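Local coordinates for pyocin-S2 immunity protein (Pseudomonas aeruginosa, PDB 4QKO), which binds the nuclease domain of the bacteriocin pyocin S2 as its immunity protein and so probably protects the producing cell, at residues A[15-20]-A[52-57]; A[45-50]-A[69-74]. All blocks are in the same frame, centred on the assembly; numbering follows the deposited sequence. Where two conformers were deposited one is given.

Contact 1 of 2, residues A[15-20]-A[52-57]; sequences EFVKDI and DLLYYP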
ATOM      1  N   GLU A  15     -19.161   2.802   8.112  0.50 24.63           N
ATOM      2  CA  GLU A  15     -18.934   1.357   8.121  0.50 26.68           C
ATOM      3  C   GLU A  15     -18.147   0.857   6.865  0.50 24.47           C
ATOM      4  O   GLU A  15     -17.273  -0.004   6.981  0.50 26.31           O
ATOM      5  CB  GLU A  15     -20.257   0.637   8.303  0.50 28.93           C
ATOM      6  CG  GLU A  15     -21.155   1.215   9.415  0.50 31.72           C
ATOM      7  CD  GLU A  15     -20.424   1.816  10.632  0.50 32.97           C
ATOM      8  OE1 GLU A  15     -19.286   1.372  10.960  0.50 37.26           O
ATOM      9  OE2 GLU A  15     -21.009   2.709  11.291  0.50 29.92           O
ATOM     10  N   PHE A  16     -18.405   1.420   5.687  1.00 22.61           N
ATOM     11  CA  PHE A  16     -17.581   1.159   4.497  1.00 21.61           C
ATOM     12  C   PHE A  16     -16.114   1.606   4.730  1.00 20.26           C
ATOM     13  O   PHE A  16     -15.166   0.822   4.499  1.00 20.61           O
ATOM     14  CB  PHE A  16     -18.135   1.931   3.361  1.00 22.39           C
ATOM     15  CG  PHE A  16     -17.387   1.840   2.056  1.00 23.18           C
ATOM     16  CD1 PHE A  16     -17.137   0.626   1.435  1.00 25.68           C
ATOM     17  CD2 PHE A  16     -17.015   3.021   1.384  1.00 25.75           C
ATOM     18  CE1 PHE A  16     -16.504   0.572   0.167  1.00 26.67           C
ATOM     19  CE2 PHE A  16     -16.418   2.980   0.098  1.00 24.33           C
ATOM     20  CZ  PHE A  16     -16.165   1.759  -0.513  1.00 25.87           C
ATOM     21  N   VAL A  17     -15.910   2.830   5.254  1.00 18.93           N
ATOM     22  CA  VAL A  17     -14.525   3.285   5.484  1.00 18.39           C
ATOM     23  C   VAL A  17     -13.803   2.417   6.553  1.00 19.42           C
ATOM     24  O   VAL A  17     -12.636   2.064   6.401  1.00 18.89           O
ATOM     25  CB  VAL A  17     -14.547   4.774   5.896  1.00 18.60           C
ATOM     26  CG1 VAL A  17     -13.166   5.164   6.280  1.00 19.18           C
ATOM     27  CG2 VAL A  17     -15.069   5.664   4.760  1.00 17.84           C
ATOM     28  N   LYS A  18     -14.509   2.033   7.615  1.00 20.53           N
ATOM     29  CA  LYS A  18     -13.924   1.177   8.647  1.00 25.16           C
ATOM     30  C   LYS A  18     -13.541  -0.144   8.024  1.00 22.88           C
ATOM     31  O   LYS A  18     -12.466  -0.672   8.348  1.00 23.58           O
ATOM     32  CB  LYS A  18     -14.873   0.794   9.781  1.00 31.21           C
ATOM     33  CG  LYS A  18     -15.120   1.698  10.973  1.00 41.11           C
ATOM     34  CD  LYS A  18     -15.963   0.903  11.988  1.00 50.05           C
ATOM     35  CE  LYS A  18     -17.032   1.737  12.714  1.00 57.39           C
ATOM     36  NZ  LYS A  18     -16.478   2.439  13.902  1.00 60.22           N
ATOM     37  N   ASP A  19     -14.387  -0.684   7.139  1.00 22.54           N
ATOM     38  CA  ASP A  19     -14.048  -1.927   6.427  1.00 23.86           C
ATOM     39  C   ASP A  19     -12.799  -1.841   5.591  1.00 24.18           C
ATOM     40  O   ASP A  19     -11.959  -2.761   5.611  1.00 21.17           O
ATOM     41  CB  ASP A  19     -15.199  -2.445   5.565  1.00 26.34           C
ATOM     42  CG  ASP A  19     -16.394  -2.979   6.427  1.00 28.04           C
ATOM     43  OD1 ASP A  19     -16.166  -3.400   7.587  1.00 29.23           O
ATOM     44  OD2 ASP A  19     -17.567  -2.958   5.946  1.00 31.77           O
ATOM     45  N   ILE A  20     -12.677  -0.757   4.836  1.00 21.66           N
ATOM     46  CA  ILE A  20     -11.439  -0.548   4.061  1.00 20.75           C
ATOM     47  C   ILE A  20     -10.231  -0.393   4.990  1.00 19.53           C
ATOM     48  O   ILE A  20      -9.206  -1.066   4.804  1.00 18.83           O
ATOM     49  CB  ILE A  20     -11.528   0.720   3.172  1.00 19.15           C
ATOM     50  CG1 ILE A  20     -12.599   0.511   2.132  1.00 19.96           C
ATOM     51  CG2 ILE A  20     -10.174   0.995   2.557  1.00 20.20           C
ATOM     52  CD1 ILE A  20     -12.882   1.690   1.206  1.00 20.04           C
ATOM     53  N   ASP A  52      -4.984   9.207   0.249  1.00 15.74           N
ATOM     54  CA  ASP A  52      -4.118   9.696   1.293  1.00 16.21           C
ATOM     55  C   ASP A  52      -4.942   9.943   2.542  1.00 15.16           C
ATOM     56  O   ASP A  52      -4.381   9.922   3.588  1.00 15.99           O
ATOM     57  CB  ASP A  52      -3.357  10.984   1.003  1.00 17.18           C
ATOM     58  CG  ASP A  52      -2.324  10.850  -0.094  1.00 19.54           C
ATOM     59  OD1 ASP A  52      -2.058   9.737  -0.565  1.00 18.30           O
ATOM     60  OD2 ASP A  52      -1.728  11.931  -0.501  1.00 18.38           O
ATOM     61  N   LEU A  53      -6.270  10.137   2.431  1.00 14.30           N
ATOM     62  CA  LEU A  53      -7.167  10.289   3.594  1.00 14.78           C
ATOM     63  C   LEU A  53      -7.041   9.062   4.483  1.00 15.29           C
ATOM     64  O   LEU A  53      -7.088   9.197   5.669  1.00 15.47           O
ATOM     65  CB  LEU A  53      -8.607  10.412   3.141  1.00 15.10           C
ATOM     66  CG  LEU A  53      -8.979  11.691   2.402  1.00 15.54           C
ATOM     67  CD1 LEU A  53     -10.439  11.670   2.058  1.00 16.73           C
ATOM     68  CD2 LEU A  53      -8.725  12.910   3.269  1.00 17.85           C
ATOM     69  N   LEU A  54      -6.892   7.895   3.839  1.00 14.02           N
ATOM     70  CA  LEU A  54      -6.779   6.677   4.594  1.00 14.13           C
ATOM     71  C   LEU A  54      -5.394   6.379   5.100  1.00 15.07           C
ATOM     72  O   LEU A  54      -5.230   5.914   6.211  1.00 16.45           O
ATOM     73  CB  LEU A  54      -7.185   5.517   3.675  1.00 16.48           C
ATOM     74  CG  LEU A  54      -8.583   5.499   3.047  1.00 16.45           C
ATOM     75  CD1 LEU A  54      -8.634   4.463   1.992  1.00 18.25           C
ATOM     76  CD2 LEU A  54      -9.614   5.165   4.092  1.00 19.35           C
ATOM     77  N   TYR A  55      -4.380   6.570   4.262  1.00 15.01           N
ATOM     78  CA  TYR A  55      -3.018   6.111   4.520  1.00 14.18           C
ATOM     79  C   TYR A  55      -1.965   7.136   4.870  1.00 15.03           C
ATOM     80  O   TYR A  55      -0.950   6.799   5.471  1.00 15.03           O
ATOM     81  CB  TYR A  55      -2.537   5.233   3.384  1.00 14.45           C
ATOM     82  CG  TYR A  55      -3.506   4.077   3.165  1.00 14.73           C
ATOM     83  CD1 TYR A  55      -3.733   3.144   4.155  1.00 15.37           C
ATOM     84  CD2 TYR A  55      -4.278   4.008   2.052  1.00 14.81           C
ATOM     85  CE1 TYR A  55      -4.667   2.109   3.977  1.00 15.83           C
ATOM     86  CE2 TYR A  55      -5.171   2.954   1.836  1.00 16.25           C
ATOM     87  CZ  TYR A  55      -5.380   2.031   2.814  1.00 16.42           C
ATOM     88  OH  TYR A  55      -6.348   1.063   2.669  1.00 18.98           O
ATOM     89  N   TYR A  56      -2.187   8.379   4.502  1.00 15.53           N
ATOM     90  CA  TYR A  56      -1.230   9.406   4.732  1.00 15.29           C
ATOM     91  C   TYR A  56      -1.986  10.638   5.226  1.00 15.37           C
ATOM     92  O   TYR A  56      -1.985  11.735   4.570  1.00 15.09           O
ATOM     93  CB  TYR A  56      -0.426   9.727   3.446  1.00 15.41           C
ATOM     94  CG  TYR A  56       0.304   8.537   2.927  1.00 15.38           C
ATOM     95  CD1 TYR A  56       1.554   8.233   3.387  1.00 16.53           C
ATOM     96  CD2 TYR A  56      -0.297   7.724   1.984  1.00 16.30           C
ATOM     97  CE1 TYR A  56       2.241   7.106   2.897  1.00 17.76           C
ATOM     98  CE2 TYR A  56       0.342   6.612   1.475  1.00 15.33           C
ATOM     99  CZ  TYR A  56       1.614   6.298   1.989  1.00 16.58           C
ATOM    100  OH  TYR A  56       2.270   5.192   1.554  1.00 15.70           O
ATOM    101  N   PRO A  57      -2.722  10.479   6.324  1.00 16.18           N
ATOM    102  CA  PRO A  57      -3.704  11.485   6.724  1.00 16.54           C
ATOM    103  C   PRO A  57      -3.022  12.746   7.257  1.00 16.97           C
ATOM    104  O   PRO A  57      -1.868  12.724   7.753  1.00 16.35           O
ATOM    105  CB  PRO A  57      -4.462  10.770   7.837  1.00 17.72           C
ATOM    106  CG  PRO A  57      -3.415   9.893   8.378  1.00 18.60           C
ATOM    107  CD  PRO A  57      -2.787   9.313   7.192  1.00 17.40           C
TER
HETATM  108  O   HOH W   1      -6.464  -0.572   4.784  1.00 17.83           O

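Contact 2 of 2, residues A[45-50]-A[69-74]; sequences TEHPSG and VKEVKE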
ATOM      1  N   THR A  45     -15.899  10.069  -2.661  1.00 21.44           N
ATOM      2  CA  THR A  45     -15.690  11.262  -1.820  1.00 21.20           C
ATOM      3  C   THR A  45     -15.484  12.470  -2.718  1.00 22.83           C
ATOM      4  O   THR A  45     -15.821  13.583  -2.308  1.00 22.64           O
ATOM      5  CB  THR A  45     -14.448  11.175  -0.946  1.00 21.25           C
ATOM      6  OG1 THR A  45     -13.353  10.884  -1.778  1.00 21.18           O
ATOM      7  CG2 THR A  45     -14.531  10.032   0.125  1.00 21.49           C
ATOM      8  N   GLU A  46     -14.876  12.265  -3.891  1.00 21.19           N
ATOM      9  CA  GLU A  46     -14.467  13.367  -4.752  1.00 25.28           C
ATOM     10  C   GLU A  46     -13.422  14.253  -4.087  1.00 25.04           C
ATOM     11  O   GLU A  46     -13.147  15.348  -4.576  1.00 24.65           O
ATOM     12  CB  GLU A  46     -15.656  14.234  -5.228  1.00 26.30           C
ATOM     13  CG  GLU A  46     -16.664  13.398  -5.978  1.00 29.39           C
ATOM     14  CD  GLU A  46     -17.980  14.126  -6.335  1.00 34.40           C
ATOM     15  OE1 GLU A  46     -18.362  14.003  -7.511  1.00 39.56           O
ATOM     16  OE2 GLU A  46     -18.633  14.758  -5.467  1.00 35.31           O
ATOM     17  N   HIS A  47     -12.781  13.763  -3.042  1.00 20.91           N
ATOM     18  CA  HIS A  47     -11.888  14.590  -2.288  1.00 21.93           C
ATOM     19  C   HIS A  47     -10.516  14.595  -2.964  1.00 22.14           C
ATOM     20  O   HIS A  47      -9.985  13.541  -3.382  1.00 22.30           O
ATOM     21  CB  HIS A  47     -11.806  14.087  -0.889  1.00 19.98           C
ATOM     22  CG  HIS A  47     -11.112  15.013   0.042  1.00 20.52           C
ATOM     23  ND1 HIS A  47      -9.753  15.157   0.030  1.00 20.25           N
ATOM     24  CD2 HIS A  47     -11.558  15.768   1.054  1.00 19.37           C
ATOM     25  CE1 HIS A  47      -9.395  16.017   0.950  1.00 19.93           C
ATOM     26  NE2 HIS A  47     -10.468  16.377   1.614  1.00 21.15           N
ATOM     27  N   PRO A  48      -9.880  15.752  -3.005  1.00 22.62           N
ATOM     28  CA  PRO A  48      -8.609  15.791  -3.705  1.00 23.50           C
ATOM     29  C   PRO A  48      -7.415  15.062  -3.048  1.00 22.49           C
ATOM     30  O   PRO A  48      -6.447  14.821  -3.700  1.00 23.54           O
ATOM     31  CB  PRO A  48      -8.340  17.313  -3.806  1.00 24.00           C
ATOM     32  CG  PRO A  48      -9.087  17.887  -2.739  1.00 23.62           C
ATOM     33  CD  PRO A  48     -10.340  17.110  -2.633  1.00 23.44           C
ATOM     34  N   SER A  49      -7.494  14.675  -1.786  1.00 19.67           N
ATOM     35  CA  SER A  49      -6.445  13.837  -1.176  1.00 19.38           C
ATOM     36  C   SER A  49      -6.627  12.340  -1.509  1.00 18.01           C
ATOM     37  O   SER A  49      -5.727  11.588  -1.212  1.00 16.38           O
ATOM     38  CB  SER A  49      -6.429  14.006   0.354  1.00 19.49           C
ATOM     39  OG  SER A  49      -6.264  15.392   0.740  1.00 18.97           O
ATOM     40  N   GLY A  50      -7.760  11.922  -2.107  1.00 17.30           N
ATOM     41  CA  GLY A  50      -7.985  10.521  -2.492  1.00 18.98           C
ATOM     42  C   GLY A  50      -7.635   9.543  -1.379  1.00 17.20           C
ATOM     43  O   GLY A  50      -8.026   9.716  -0.237  1.00 17.63           O
ATOM     44  N   VAL A  69     -14.081  10.241   7.836  1.00 17.38           N
ATOM     45  CA  VAL A  69     -15.461  10.632   7.496  1.00 18.65           C
ATOM     46  C   VAL A  69     -15.709  12.091   7.753  1.00 18.91           C
ATOM     47  O   VAL A  69     -16.354  12.748   6.966  1.00 18.65           O
ATOM     48  CB  VAL A  69     -16.487   9.813   8.270  1.00 19.34           C
ATOM     49  CG1 VAL A  69     -17.878  10.309   7.971  1.00 21.13           C
ATOM     50  CG2 VAL A  69     -16.399   8.348   7.780  1.00 20.56           C
ATOM     51  N   LYS A  70     -15.311  12.559   8.927  1.00 21.66           N
ATOM     52  CA  LYS A  70     -15.453  13.942   9.297  1.00 21.98           C
ATOM     53  C   LYS A  70     -14.739  14.837   8.296  1.00 20.18           C
ATOM     54  O   LYS A  70     -15.314  15.873   7.924  1.00 20.99           O
ATOM     55  CB  LYS A  70     -14.913  14.188  10.676  1.00 24.96           C
ATOM     56  CG  LYS A  70     -15.155  15.605  11.178  1.00 29.04           C
ATOM     57  CD  LYS A  70     -14.254  15.865  12.386  1.00 31.85           C
ATOM     58  CE  LYS A  70     -14.431  17.267  12.907  1.00 37.76           C
ATOM     59  NZ  LYS A  70     -14.098  17.294  14.342  1.00 39.76           N
ATOM     60  N   GLU A  71     -13.513  14.462   7.869  1.00 18.88           N
ATOM     61  CA  GLU A  71     -12.793  15.293   6.934  1.00 18.19           C
ATOM     62  C   GLU A  71     -13.577  15.403   5.609  1.00 18.74           C
ATOM     63  O   GLU A  71     -13.729  16.456   4.996  1.00 19.68           O
ATOM     64  CB  GLU A  71     -11.377  14.817   6.666  1.00 20.14           C
ATOM     65  CG  GLU A  71     -10.666  15.763   5.701  1.00 21.21           C
ATOM     66  CD  GLU A  71      -9.160  15.659   5.651  1.00 24.21           C
ATOM     67  OE1 GLU A  71      -8.499  14.858   6.366  1.00 20.64           O
ATOM     68  OE2 GLU A  71      -8.616  16.503   4.895  1.00 23.79           O
ATOM     69  N   VAL A  72     -14.066  14.264   5.149  1.00 20.78           N
ATOM     70  CA  VAL A  72     -14.817  14.200   3.942  1.00 19.01           C
ATOM     71  C   VAL A  72     -16.105  15.013   4.097  1.00 19.13           C
ATOM     72  O   VAL A  72     -16.419  15.853   3.222  1.00 19.77           O
ATOM     73  CB  VAL A  72     -15.195  12.768   3.555  1.00 19.77           C
ATOM     74  CG1 VAL A  72     -16.208  12.749   2.456  1.00 19.86           C
ATOM     75  CG2 VAL A  72     -13.970  11.994   3.144  1.00 19.12           C
ATOM     76  N   LYS A  73     -16.856  14.756   5.159  1.00 17.91           N
ATOM     77  CA  LYS A  73     -18.122  15.464   5.350  1.00 20.81           C
ATOM     78  C   LYS A  73     -17.948  17.018   5.333  1.00 21.14           C
ATOM     79  O   LYS A  73     -18.750  17.766   4.677  1.00 19.64           O
ATOM     80  CB  LYS A  73     -18.702  15.051   6.684  1.00 23.05           C
ATOM     81  CG  LYS A  73     -19.993  15.695   7.114  1.00 27.29           C
ATOM     82  CD  LYS A  73     -20.520  15.121   8.414  1.00 28.69           C
ATOM     83  CE  LYS A  73     -21.930  15.627   8.613  1.00 35.54           C
ATOM     84  NZ  LYS A  73     -22.320  15.198   9.971  1.00 39.20           N
ATOM     85  N   GLU A  74     -16.923  17.468   6.052  1.00 19.97           N
ATOM     86  CA  GLU A  74     -16.728  18.901   6.263  1.00 21.02           C
ATOM     87  C   GLU A  74     -16.223  19.521   5.016  1.00 20.18           C
ATOM     88  O   GLU A  74     -16.645  20.620   4.678  1.00 20.53           O
ATOM     89  CB  GLU A  74     -15.819  19.151   7.433  1.00 22.84           C
ATOM     90  CG  GLU A  74     -16.446  18.867   8.793  1.00 26.21           C
ATOM     91  CD  GLU A  74     -15.540  19.249   9.979  1.00 32.68           C
ATOM     92  OE1 GLU A  74     -14.457  19.902   9.774  1.00 36.00           O
ATOM     93  OE2 GLU A  74     -15.934  18.943  11.135  1.00 34.43           O
TER
HETATM   94  O   HOH W   2     -10.088  18.352   3.668  1.00 23.92           O

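Contact 1 of 2, residues A[15-20]-A[52-57]
Leu54 of the short helix 52-55 meets helix 10-21 through both of its methyls, and this apolar packing makes up most of the contact. A chi1 of -59°, with CG anti to the carbonyl carbon, sets the two methyls against Ile20 and Val17. Leu54 CD1 touches Ile20 CG2 at 3.8 Å, the two side chains crossing at about a right angle. The other prong, Leu54 CD2, lies 4.2 Å from Val17 CG1, a looser touch one turn earlier on the helix. Ile20 CG2 also lies 3.8 Å from Tyr55 OH, so one methyl fills the angle between leucine and phenol. The phenol is supported from within its own segment, where Leu54 CB rests 3.6 Å above one face of the Tyr55 ring, near its rim. The fold is the four-helix bundle of colicin-type immunity proteins, in which one helix, here 52-55, is very short; helix 31-45 closes this core from a further side, with Phe41 on Val17 and Val38 on Ile20. The ring of Tyr85 of the pyocin S2 chain meets that of Tyr55 with the planes about 5° apart. Polar linkage across the contact runs through a water. It is hydrogen-bonded to Ile20 O at 2.8 Å and to Tyr55 OH at 2.7 Å, at the edge of the phenol ring and in its plane. Ile20 O is also hydrogen-bonded to His34 NE2.

Contact 2 of 2, residues A[45-50]-A[69-74]
The His47 ring and the Glu71 carboxylate cross with their planes 88° apart, nearly perpendicular. Glu71 OE2 approaches the ring obliquely and stops 3.8 Å from His47 NE2, without a direct hydrogen bond. A water bridges the two, lying in the ring plane at the edge, 2.9 Å from His47 NE2, and donating to Glu71 OE2 at 2.7 Å. At another edge of the imidazole, Ser49 N donates to His47 ND1 over 2.9 Å, almost straight at 168° and close to the ring plane. Pro48 CD lies over one face, offset toward the rim, and the ring of Trp75 meets the imidazole at a steep angle. With both ring nitrogens engaged, the rotation of the imidazole is well defined. The carboxylate has a stronger partner in Arg61, whose NE forms a salt bridge with Glu71 OE1; the Glu71 chain, its CG anti to the backbone N (chi1 -178°), extends from helix 65-78 to reach Arg61 and the bridging water. Residues 46-50 form part of the loop that joins helix 31-45 to the short helix 52-55 of the immunity-protein bundle, and a type I beta turn from His47 to Gly50 redirects the chain there. Just before it, Thr45 OG1 accepts from His47 N at 3.2 Å in an ST turn. That leaves the Thr45 methyl for the apolar half of the contact: Thr45 CG2 packs against Val72 CG2 at 3.6 Å and Val72 CG1 at 4.0 Å, the side chains crossing at about a right angle.

Overall arrangement
Contacts 1 and 2 lie about 10 Å apart, centre to centre, and their segments alternate along the chain. Leu53, beside the contact-1 residue Leu54, joins them: Leu53 CD1 packs 3.7 Å from Val72 CG2, while Leu53 CD2 lies 3.7 Å from Glu71 CD and 3.9 Å from His47 CE1. A second, looser touch between helices 10-21 and 65-78 brings Val17 CG2 to 4.3 Å from Val69 CG2. Successive residues of helix 52-55 thus face different partners. Segment 52-57 is itself part of the nuclease interface, where Tyr56 OH is hydrogen-bonded to Tyr85 O, and Leu54 O to Asn71 ND2, both of the pyocin S2 chain.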